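Local coordinates for protein lactate racemase (PDB 2YJG) that interconverts the D- and L-isomers of lactate with the help of a nickel pincer cofactor derived from nicotinic acid mononucleotide, at residues 218-221 with 222-226; 52-56 with 57-61. All coordinates share one frame; numbering follows the deposited sequence.

Contact 1 of 2, residues 218-221 with 222-226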
ATOM      1  N   ASN A 218     -29.686   8.266 -25.639  1.00 13.36           N
ATOM      2  CA  ASN A 218     -28.212   8.460 -25.717  1.00 14.26           C
ATOM      3  C   ASN A 218     -27.558   7.120 -26.010  1.00 12.75           C
ATOM      4  O   ASN A 218     -27.618   6.212 -25.176  1.00 12.32           O
ATOM      5  CB  ASN A 218     -27.629   9.076 -24.412  1.00 13.05           C
ATOM      6  CG  ASN A 218     -26.152   9.314 -24.478  1.00 13.24           C
ATOM      7  OD1 ASN A 218     -25.462   8.731 -25.323  1.00 13.85           O
ATOM      8  ND2 ASN A 218     -25.647  10.266 -23.660  1.00 12.88           N
ATOM      9  N   PRO A 219     -26.982   6.955 -27.216  1.00 13.73           N
ATOM     10  CA  PRO A 219     -26.543   5.606 -27.586  1.00 13.68           C
ATOM     11  C   PRO A 219     -25.318   5.128 -26.822  1.00 12.64           C
ATOM     12  O   PRO A 219     -25.135   3.934 -26.716  1.00 12.25           O
ATOM     13  CB  PRO A 219     -26.202   5.761 -29.068  1.00 14.97           C
ATOM     14  CG  PRO A 219     -25.802   7.187 -29.220  1.00 13.29           C
ATOM     15  CD  PRO A 219     -26.748   7.905 -28.323  1.00 16.45           C
ATOM     16  N   ILE A 220     -24.506   6.058 -26.316  1.00 11.96           N
ATOM     17  CA  ILE A 220     -23.331   5.734 -25.499  1.00 13.22           C
ATOM     18  C   ILE A 220     -23.831   5.076 -24.232  1.00 13.11           C
ATOM     19  O   ILE A 220     -23.421   3.974 -23.841  1.00 14.71           O
ATOM     20  CB  ILE A 220     -22.469   7.012 -25.132  1.00 12.64           C
ATOM     21  CG1 ILE A 220     -21.937   7.620 -26.405  1.00 15.62           C
ATOM     22  CG2 ILE A 220     -21.312   6.579 -24.241  1.00 10.83           C
ATOM     23  CD1 ILE A 220     -21.380   9.034 -26.391  1.00 15.58           C
ATOM     24  N   HIS A 221     -24.790   5.744 -23.628  1.00 14.64           N
ATOM     25  CA  HIS A 221     -25.458   5.285 -22.414  1.00 14.36           C
ATOM     26  C   HIS A 221     -26.189   3.977 -22.635  1.00 14.63           C
ATOM     27  O   HIS A 221     -26.121   3.037 -21.815  1.00 16.06           O
ATOM     28  CB  HIS A 221     -26.409   6.356 -21.933  1.00 14.00           C
ATOM     29  CG  HIS A 221     -27.194   5.963 -20.729  1.00 13.28           C
ATOM     30  ND1 HIS A 221     -26.609   5.714 -19.505  1.00 12.56           N
ATOM     31  CD2 HIS A 221     -28.514   5.753 -20.576  1.00 16.35           C
ATOM     32  CE1 HIS A 221     -27.555   5.396 -18.645  1.00 12.48           C
ATOM     33  NE2 HIS A 221     -28.721   5.415 -19.268  1.00 14.89           N
ATOM     34  N   ARG A 222     -26.837   3.835 -23.779  1.00 16.42           N
ATOM     35  CA  ARG A 222     -27.504   2.558 -24.096  1.00 15.63           C
ATOM     36  C   ARG A 222     -26.548   1.359 -24.098  1.00 15.35           C
ATOM     37  O   ARG A 222     -26.875   0.302 -23.549  1.00 16.32           O
ATOM     38  CB  ARG A 222     -28.207   2.687 -25.480  1.00 17.29           C
ATOM     39  CG  ARG A 222     -28.964   1.427 -25.894  1.00 20.49           C
ATOM     40  CD  ARG A 222     -29.624   1.507 -27.322  1.00 27.87           C
ATOM     41  NE  ARG A 222     -30.275   0.227 -27.687  1.00 35.31           N
ATOM     42  CZ  ARG A 222     -30.654  -0.137 -28.929  1.00 40.24           C
ATOM     43  NH1 ARG A 222     -30.432   0.643 -29.991  1.00 42.86           N
ATOM     44  NH2 ARG A 222     -31.254  -1.310 -29.119  1.00 40.87           N
ATOM     45  N   ASP A 223     -25.392   1.492 -24.750  1.00 14.39           N
ATOM     46  CA  ASP A 223     -24.361   0.428 -24.712  1.00 14.37           C
ATOM     47  C   ASP A 223     -23.856   0.163 -23.300  1.00 15.13           C
ATOM     48  O   ASP A 223     -23.652  -1.007 -22.944  1.00 14.81           O
ATOM     49  CB  ASP A 223     -23.200   0.709 -25.709  1.00 14.07           C
ATOM     50  CG  ASP A 223     -23.491   0.142 -27.131  1.00 16.84           C
ATOM     51  OD1 ASP A 223     -24.678  -0.227 -27.437  1.00 19.49           O
ATOM     52  OD2 ASP A 223     -22.539   0.058 -27.891  1.00 20.06           O
ATOM     53  N   MET A 224     -23.672   1.225 -22.486  1.00 14.08           N
ATOM     54  CA  MET A 224     -23.181   1.071 -21.131  1.00 14.29           C
ATOM     55  C   MET A 224     -24.158   0.308 -20.259  1.00 13.75           C
ATOM     56  O   MET A 224     -23.763  -0.527 -19.435  1.00 15.22           O
ATOM     57  CB  MET A 224     -22.912   2.461 -20.528  1.00 13.25           C
ATOM     58  CG  MET A 224     -21.807   3.289 -21.226  1.00 14.28           C
ATOM     59  SD  MET A 224     -21.789   4.955 -20.470  1.00 15.93           S
ATOM     60  CE  MET A 224     -20.211   5.666 -21.133  1.00 15.64           C
ATOM     61  N   ILE A 225     -25.434   0.620 -20.426  1.00 16.10           N
ATOM     62  CA  ILE A 225     -26.523   0.029 -19.651  1.00 17.89           C
ATOM     63  C   ILE A 225     -26.571  -1.467 -19.958  1.00 18.49           C
ATOM     64  O   ILE A 225     -26.667  -2.310 -19.044  1.00 17.78           O
ATOM     65  CB  ILE A 225     -27.830   0.748 -19.959  1.00 18.39           C
ATOM     66  CG1 ILE A 225     -27.854   2.094 -19.215  1.00 21.92           C
ATOM     67  CG2 ILE A 225     -29.045  -0.137 -19.648  1.00 23.61           C
ATOM     68  CD1 ILE A 225     -27.828   1.977 -17.737  1.00 20.28           C
ATOM     69  N   TYR A 226     -26.459  -1.785 -21.247  1.00 18.51           N
ATOM     70  CA  TYR A 226     -26.470  -3.191 -21.646  1.00 19.54           C
ATOM     71  C   TYR A 226     -25.266  -3.924 -21.129  1.00 18.27           C
ATOM     72  O   TYR A 226     -25.412  -5.053 -20.595  1.00 18.39           O
ATOM     73  CB  TYR A 226     -26.545  -3.307 -23.136  1.00 20.29           C
ATOM     74  CG  TYR A 226     -26.650  -4.713 -23.640  1.00 23.82           C
ATOM     75  CD1 TYR A 226     -25.509  -5.504 -23.884  1.00 27.21           C
ATOM     76  CD2 TYR A 226     -27.895  -5.232 -23.981  1.00 30.08           C
ATOM     77  CE1 TYR A 226     -25.646  -6.791 -24.431  1.00 29.72           C
ATOM     78  CE2 TYR A 226     -28.024  -6.483 -24.522  1.00 31.37           C
ATOM     79  CZ  TYR A 226     -26.921  -7.262 -24.730  1.00 33.03           C
ATOM     80  OH  TYR A 226     -27.162  -8.524 -25.251  1.00 40.71           O
TER
HETATM   81  O   HOH W   1     -26.086   1.909 -28.358  1.00 15.59           O
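The first turns of helix 219-230 form this contact, and His221 and Ile225 meet along one side of it. Ile225 CG1 lies over one face of the imidazole, 3.6 Å from the centroid of the His221 ring and 24° off the ring normal, a CH-pi contact offset toward CE1 and NE2. The His221 ring reaches this place because CG is anti to the backbone N (chi1 177°). Its ND1 is hydrogen-bonded to Arg183 NE, so the ring is held by a polar partner as well as by the isoleucine. Asn218 is the N-cap. Asn218 OD1 accepts from Ile220 N at 3.0 Å, and a weak second bond comes from His221 N. Asn218 ND2 bonds to the carbonyls of Phe176 and Val214, which ties the cap to the chain around it. Regular helix bonds follow, from Arg222 N to Asn218 O and from Asp223 N to Pro219 O. The bond from Ile225 N to His221 O is 2.9 Å. On another side Ile220 and Met224 run side by side, and the Met224 side chain also touches Arg183 and Asn199. Ile220 CG2 and Met224 CE are tightly packed at 3.4 Å. Asp223 OD2 bonds to Ser149 OG. A water bridges Pro219 O and Asp223 OD1 by donating to both, 2.7 Å from Asp223 OD1.

Contact 2 of 2, residues 52-56 with 57-61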
ATOM      1  N   GLY A  52     -34.835  -0.562  -5.418  1.00 22.63           N
ATOM      2  CA  GLY A  52     -34.997  -1.555  -6.490  1.00 22.81           C
ATOM      3  C   GLY A  52     -34.337  -2.928  -6.261  1.00 24.11           C
ATOM      4  O   GLY A  52     -34.346  -3.756  -7.154  1.00 26.92           O
ATOM      5  N   THR A  53     -33.743  -3.126  -5.091  1.00 24.51           N
ATOM      6  CA  THR A  53     -33.140  -4.411  -4.662  1.00 24.70           C
ATOM      7  C   THR A  53     -33.235  -4.627  -3.183  1.00 23.96           C
ATOM      8  O   THR A  53     -33.541  -3.727  -2.412  1.00 23.61           O
ATOM      9  CB  THR A  53     -31.596  -4.544  -4.968  1.00 24.50           C
ATOM     10  OG1 THR A  53     -30.831  -3.625  -4.149  1.00 23.10           O
ATOM     11  CG2 THR A  53     -31.320  -4.331  -6.377  1.00 25.08           C
ATOM     12  N   LYS A  54     -32.945  -5.867  -2.783  1.00 24.28           N
ATOM     13  CA  LYS A  54     -32.695  -6.180  -1.407  1.00 24.75           C
ATOM     14  C   LYS A  54     -31.459  -5.404  -0.938  1.00 23.79           C
ATOM     15  O   LYS A  54     -30.646  -4.921  -1.766  1.00 23.28           O
ATOM     16  CB  LYS A  54     -32.424  -7.695  -1.248  1.00 25.93           C
ATOM     17  CG  LYS A  54     -33.587  -8.619  -1.696  1.00 29.86           C
ATOM     18  CD  LYS A  54     -33.266 -10.136  -1.462  1.00 33.75           C
ATOM     19  CE  LYS A  54     -31.949 -10.577  -2.129  1.00 35.64           C
ATOM     20  NZ  LYS A  54     -31.627 -12.037  -2.025  1.00 36.56           N
ATOM     21  N   ARG A  55     -31.316  -5.294   0.378  1.00 22.10           N
ATOM     22  CA  ARG A  55     -30.064  -4.800   0.945  1.00 21.59           C
ATOM     23  C   ARG A  55     -28.881  -5.634   0.528  1.00 20.60           C
ATOM     24  O   ARG A  55     -28.984  -6.838   0.301  1.00 21.33           O
ATOM     25  CB  ARG A  55     -30.147  -4.746   2.467  1.00 20.97           C
ATOM     26  CG  ARG A  55     -30.729  -3.470   2.956  1.00 21.96           C
ATOM     27  CD  ARG A  55     -30.811  -3.447   4.386  1.00 23.87           C
ATOM     28  NE  ARG A  55     -29.534  -3.275   5.052  1.00 22.93           N
ATOM     29  CZ  ARG A  55     -29.388  -3.156   6.362  1.00 27.00           C
ATOM     30  NH1 ARG A  55     -30.460  -3.188   7.160  1.00 29.01           N
ATOM     31  NH2 ARG A  55     -28.180  -3.008   6.891  1.00 25.29           N
ATOM     32  N   LEU A  56     -27.737  -4.970   0.446  1.00 19.91           N
ATOM     33  CA  LEU A  56     -26.495  -5.625   0.092  1.00 19.55           C
ATOM     34  C   LEU A  56     -26.189  -6.745   1.088  1.00 18.24           C
ATOM     35  O   LEU A  56     -25.750  -7.785   0.678  1.00 18.47           O
ATOM     36  CB  LEU A  56     -25.353  -4.597  -0.025  1.00 19.07           C
ATOM     37  CG  LEU A  56     -23.948  -5.145  -0.365  1.00 19.18           C
ATOM     38  CD1 LEU A  56     -23.925  -6.021  -1.594  1.00 17.35           C
ATOM     39  CD2 LEU A  56     -22.999  -3.971  -0.445  1.00 17.69           C
ATOM     40  N   GLN A  57     -26.451  -6.560   2.378  1.00 19.89           N
ATOM     41  CA  GLN A  57     -26.233  -7.659   3.350  1.00 19.72           C
ATOM     42  C   GLN A  57     -26.936  -8.953   2.943  1.00 20.27           C
ATOM     43  O   GLN A  57     -26.409 -10.036   3.127  1.00 19.67           O
ATOM     44  CB  GLN A  57     -26.646  -7.250   4.757  1.00 20.65           C
ATOM     45  CG  GLN A  57     -28.128  -6.990   4.979  1.00 20.85           C
ATOM     46  CD  GLN A  57     -28.459  -6.838   6.467  1.00 26.57           C
ATOM     47  OE1 GLN A  57     -27.589  -7.019   7.318  1.00 26.15           O
ATOM     48  NE2 GLN A  57     -29.732  -6.539   6.787  1.00 24.98           N
ATOM     49  N   ASP A  58     -28.155  -8.832   2.438  1.00 20.91           N
ATOM     50  CA  ASP A  58     -28.953  -9.981   1.998  1.00 21.73           C
ATOM     51  C   ASP A  58     -28.480 -10.544   0.693  1.00 22.46           C
ATOM     52  O   ASP A  58     -28.392 -11.762   0.525  1.00 21.95           O
ATOM     53  CB  ASP A  58     -30.427  -9.594   1.931  1.00 22.74           C
ATOM     54  CG  ASP A  58     -30.996  -9.325   3.297  1.00 26.23           C
ATOM     55  OD1 ASP A  58     -30.535  -9.961   4.257  1.00 29.60           O
ATOM     56  OD2 ASP A  58     -31.908  -8.463   3.418  1.00 35.82           O
ATOM     57  N   LEU A  59     -28.114  -9.671  -0.239  1.00 21.58           N
ATOM     58  CA  LEU A  59     -27.536 -10.146  -1.477  1.00 21.39           C
ATOM     59  C   LEU A  59     -26.215 -10.904  -1.328  1.00 21.68           C
ATOM     60  O   LEU A  59     -25.909 -11.810  -2.134  1.00 21.75           O
ATOM     61  CB  LEU A  59     -27.273  -8.948  -2.405  1.00 22.11           C
ATOM     62  CG  LEU A  59     -28.476  -8.239  -2.996  1.00 23.56           C
ATOM     63  CD1 LEU A  59     -27.991  -7.037  -3.872  1.00 20.41           C
ATOM     64  CD2 LEU A  59     -29.381  -9.165  -3.841  1.00 26.19           C
ATOM     65  N   ALA A  60     -25.419 -10.496  -0.327  1.00 19.90           N
ATOM     66  CA  ALA A  60     -24.085 -11.037  -0.093  1.00 19.94           C
ATOM     67  C   ALA A  60     -24.108 -12.328   0.757  1.00 21.16           C
ATOM     68  O   ALA A  60     -23.094 -13.017   0.898  1.00 20.82           O
ATOM     69  CB  ALA A  60     -23.266  -9.992   0.664  1.00 18.68           C
ATOM     70  N   GLU A  61     -25.222 -12.578   1.415  1.00 22.55           N
ATOM     71  CA  GLU A  61     -25.347 -13.781   2.249  1.00 23.56           C
ATOM     72  C   GLU A  61     -25.128 -15.057   1.434  1.00 24.47           C
ATOM     73  O   GLU A  61     -25.767 -15.259   0.381  1.00 25.36           O
ATOM     74  CB  GLU A  61     -26.724 -13.798   2.935  1.00 24.04           C
ATOM     75  CG  GLU A  61     -26.885 -14.860   4.032  1.00 26.33           C
ATOM     76  CD  GLU A  61     -28.151 -14.753   4.827  1.00 31.05           C
ATOM     77  OE1 GLU A  61     -29.151 -14.186   4.337  1.00 36.13           O
ATOM     78  OE2 GLU A  61     -28.157 -15.255   5.960  1.00 32.74           O
TER
HETATM   79  O   HOH W   2     -33.242  -6.582   1.939  1.00 28.19           O
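At the N-terminus of the short helix 56-59, Leu59 turns back to the incoming loop and packs on Lys54. Leu59 CD2 is tight against Lys54 CE at 3.4 Å. Leu59 N bonds to the backbone O of Arg55, the N-cap residue, at 3.0 Å. That oxygen also takes a weak bond from Asp58 N. One residue into the helix, Leu56 O accepts from Ala60 N at 2.9 Å. The Leu56 side chain packs against helix 79-91 and strands 164-170 and 233-241. Gln57 stacks its amide on the Arg55 guanidinium, the two planes 18° apart. Gln57 NE2 sits over the centre of that face, 3.4 Å from Arg55 CZ. Gln57 NE2 and Arg55 NH1 are both donors, so the pair stacks without a hydrogen bond. Gln57 CG lies between its backbone N and carbonyl carbon (chi1 66°), which turns the amide back toward Arg55. Glu89 forms a salt bridge with Arg55 NH2 and accepts from Gln57 N. With an alanine in place of Arg55, the Gln57 amide would probably lose the flat group it stacks on, and Glu89 OE1 this charged mate. Asp58 OD1 forms a salt bridge with Lys93 NZ, and a water joins Arg55 N to Asp58 OD2, 2.7 Å from Asp58 OD2.

Overall arrangement
Both contacts are helix starts, each with an N-cap residue, but they lie in different parts of the fold. Contact 1 lies close to the probable cofactor site, empty of cofactor in this apoprotein: the side chain of Met224 is about 4 Å from that of Lys184, the probable covalent attachment point, and about 6 Å from that of His200, the likely nickel ligand. Contact 2 is away from the annotated sites. Its centre lies about 29 Å from the centre of the chain, that of contact 1 about 15 Å. The centres of the two contacts are 25 Å apart and their nearest atoms about 13 Å, so they do not touch. Residues 52-61 rest partly on strand 233-241, the strand that follows helix 219-230 in the chain.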